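Local coordinates for protein putative sulfatase yidJ (Bacteroides fragilis, PDB 2QZU) that probably hydrolyses sulfate esters, perhaps aryl sulfates, as a metal-dependent member of the sulfatase family, at residues I33-Y38 / V308-D313. Residues are numbered along the deposited sequence; the frame is centred on the assembly and turned at random.
Sequences IMADQY and VVFTSD
The F310 ring turns its edge to one face of Y38, F310 CE2 lying 3.9 Å above the Y38 ring plane toward the rim; planes 80° apart make the pair a T-shaped stack. I33 CG2 also meets the F310 edge, while A35 CB approaches this ring obliquely. Helix 267-299 packs on this side, V290 against F310 and I283 against Y38. The strands are nearly parallel neighbours at the middle of the mixed sheet of the alkaline phosphatase-like sulfatase fold. I33 N to V309 O (2.7 Å), T311 N to I33 O (3.0 Å) and A35 N to T311 O are the backbone bonds of this register, which pairs I33 with F310 and M34 with T311. Beyond the strand ends, S312 OG, set anti to its backbone N (chi1 -177°), reaches across to the type II turn A35-Y38: it donates to A35 O at 2.6 Å and accepts from Y38 N at 3.0 Å, gripping both ends of the turn. At the C-terminal ends of these strands, where sulfatases typically place metal-binding acids, D36 OD2 and D313 OD2 lie 2.7 Å apart; R80 and K132 form salt bridges with D36 OD2. D313 turns its other oxygen, OD1, to the turn, accepting Q37 N nearly straight, N-H...O 167°.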
loop_
_atom_site.group_PDB
_atom_site.type_symbol
_atom_site.label_atom_id
_atom_site.label_comp_id
_atom_site.label_asym_id
_atom_site.label_seq_id
_atom_site.Cartn_x
_atom_site.Cartn_y
_atom_site.Cartn_z
ATOM N N ILE A 33 -9.631 16.339 -21.184
ATOM C CA ILE A 33 -9.711 15.507 -19.996
ATOM C C ILE A 33 -8.940 14.218 -20.195
ATOM O O ILE A 33 -9.054 13.568 -21.234
ATOM C CB ILE A 33 -11.175 15.147 -19.666
ATOM C CG1 ILE A 33 -12.002 16.425 -19.512
ATOM C CG2 ILE A 33 -11.230 14.329 -18.372
ATOM C CD1 ILE A 33 -13.476 16.170 -19.308
HETATM N N MSE A 34 -8.134 13.856 -19.207
HETATM C CA MSE A 34 -7.386 12.617 -19.294
HETATM C C MSE A 34 -7.316 11.977 -17.923
HETATM O O MSE A 34 -7.324 12.657 -16.900
HETATM C CB MSE A 34 -5.977 12.857 -19.852
HETATM C CG MSE A 34 -5.080 13.738 -19.011
HETATM SE SE MSE A 34 -3.321 13.925 -19.825
HETATM C CE MSE A 34 -3.122 15.847 -19.710
ATOM N N ALA A 35 -7.294 10.653 -17.920
ATOM C CA ALA A 35 -7.216 9.882 -16.694
ATOM C C ALA A 35 -5.996 9.009 -16.909
ATOM O O ALA A 35 -5.883 8.330 -17.927
ATOM C CB ALA A 35 -8.467 9.029 -16.523
ATOM N N ASP A 36 -5.077 9.040 -15.955
ATOM C CA ASP A 36 -3.849 8.278 -16.070
ATOM C C ASP A 36 -4.038 6.758 -16.007
ATOM O O ASP A 36 -4.860 6.246 -15.246
ATOM C CB ASP A 36 -2.880 8.748 -14.973
ATOM C CG ASP A 36 -1.468 8.252 -15.181
ATOM O OD1 ASP A 36 -1.224 7.042 -14.989
ATOM O OD2 ASP A 36 -0.600 9.076 -15.543
ATOM N N GLN A 37 -3.282 6.045 -16.841
ATOM C CA GLN A 37 -3.300 4.586 -16.851
ATOM C C GLN A 37 -4.659 3.962 -17.168
ATOM O O GLN A 37 -5.018 2.921 -16.609
ATOM C CB GLN A 37 -2.790 4.095 -15.495
ATOM C CG GLN A 37 -2.299 2.664 -15.456
ATOM C CD GLN A 37 -1.217 2.485 -14.411
ATOM O OE1 GLN A 37 -0.146 3.088 -14.508
ATOM N NE2 GLN A 37 -1.489 1.665 -13.405
ATOM N N TYR A 38 -5.387 4.582 -18.092
ATOM C CA TYR A 38 -6.713 4.115 -18.501
ATOM C C TYR A 38 -6.622 3.309 -19.811
ATOM O O TYR A 38 -6.237 3.844 -20.851
ATOM C CB TYR A 38 -7.632 5.335 -18.689
ATOM C CG TYR A 38 -9.116 5.031 -18.813
ATOM C CD1 TYR A 38 -9.598 4.176 -19.804
ATOM C CD2 TYR A 38 -10.036 5.621 -17.946
ATOM C CE1 TYR A 38 -10.967 3.914 -19.929
ATOM C CE2 TYR A 38 -11.406 5.368 -18.063
ATOM C CZ TYR A 38 -11.861 4.512 -19.056
ATOM O OH TYR A 38 -13.209 4.253 -19.181
ATOM N N VAL A 308 -14.274 18.657 -26.733
ATOM C CA VAL A 308 -14.048 17.921 -25.497
ATOM C C VAL A 308 -13.327 16.637 -25.873
ATOM O O VAL A 308 -13.761 15.908 -26.765
ATOM C CB VAL A 308 -15.372 17.575 -24.782
ATOM C CG1 VAL A 308 -15.095 16.729 -23.526
ATOM C CG2 VAL A 308 -16.100 18.852 -24.407
ATOM N N VAL A 309 -12.211 16.379 -25.203
ATOM C CA VAL A 309 -11.421 15.187 -25.464
ATOM C C VAL A 309 -11.253 14.376 -24.188
ATOM O O VAL A 309 -10.973 14.948 -23.133
ATOM C CB VAL A 309 -9.990 15.548 -25.946
ATOM C CG1 VAL A 309 -9.201 14.277 -26.232
ATOM C CG2 VAL A 309 -10.048 16.443 -27.167
ATOM N N PHE A 310 -11.458 13.063 -24.270
ATOM C CA PHE A 310 -11.210 12.199 -23.116
ATOM C C PHE A 310 -10.195 11.174 -23.595
ATOM O O PHE A 310 -10.456 10.425 -24.539
ATOM C CB PHE A 310 -12.446 11.442 -22.621
ATOM C CG PHE A 310 -12.148 10.556 -21.434
ATOM C CD1 PHE A 310 -11.972 11.108 -20.170
ATOM C CD2 PHE A 310 -11.945 9.187 -21.599
ATOM C CE1 PHE A 310 -11.589 10.319 -19.086
ATOM C CE2 PHE A 310 -11.560 8.384 -20.518
ATOM C CZ PHE A 310 -11.380 8.953 -19.263
ATOM N N THR A 311 -9.034 11.143 -22.955
ATOM C CA THR A 311 -7.996 10.212 -23.365
ATOM C C THR A 311 -7.124 9.808 -22.174
ATOM O O THR A 311 -7.477 10.065 -21.020
ATOM C CB THR A 311 -7.142 10.849 -24.498
ATOM O OG1 THR A 311 -6.254 9.873 -25.054
ATOM C CG2 THR A 311 -6.351 12.026 -23.969
ATOM N N SER A 312 -5.995 9.165 -22.446
ATOM C CA SER A 312 -5.098 8.716 -21.385
ATOM C C SER A 312 -3.670 8.657 -21.906
ATOM O O SER A 312 -3.450 8.567 -23.113
ATOM C CB SER A 312 -5.527 7.332 -20.887
ATOM O OG SER A 312 -4.725 6.897 -19.798
ATOM N N ASP A 313 -2.702 8.711 -20.996
ATOM C CA ASP A 313 -1.302 8.671 -21.394
ATOM C C ASP A 313 -0.820 7.264 -21.732
ATOM O O ASP A 313 0.148 7.102 -22.472
ATOM C CB ASP A 313 -0.416 9.310 -20.309
ATOM C CG ASP A 313 -0.603 8.690 -18.927
ATOM O OD1 ASP A 313 -1.604 7.986 -18.687
ATOM O OD2 ASP A 313 0.264 8.930 -18.059
#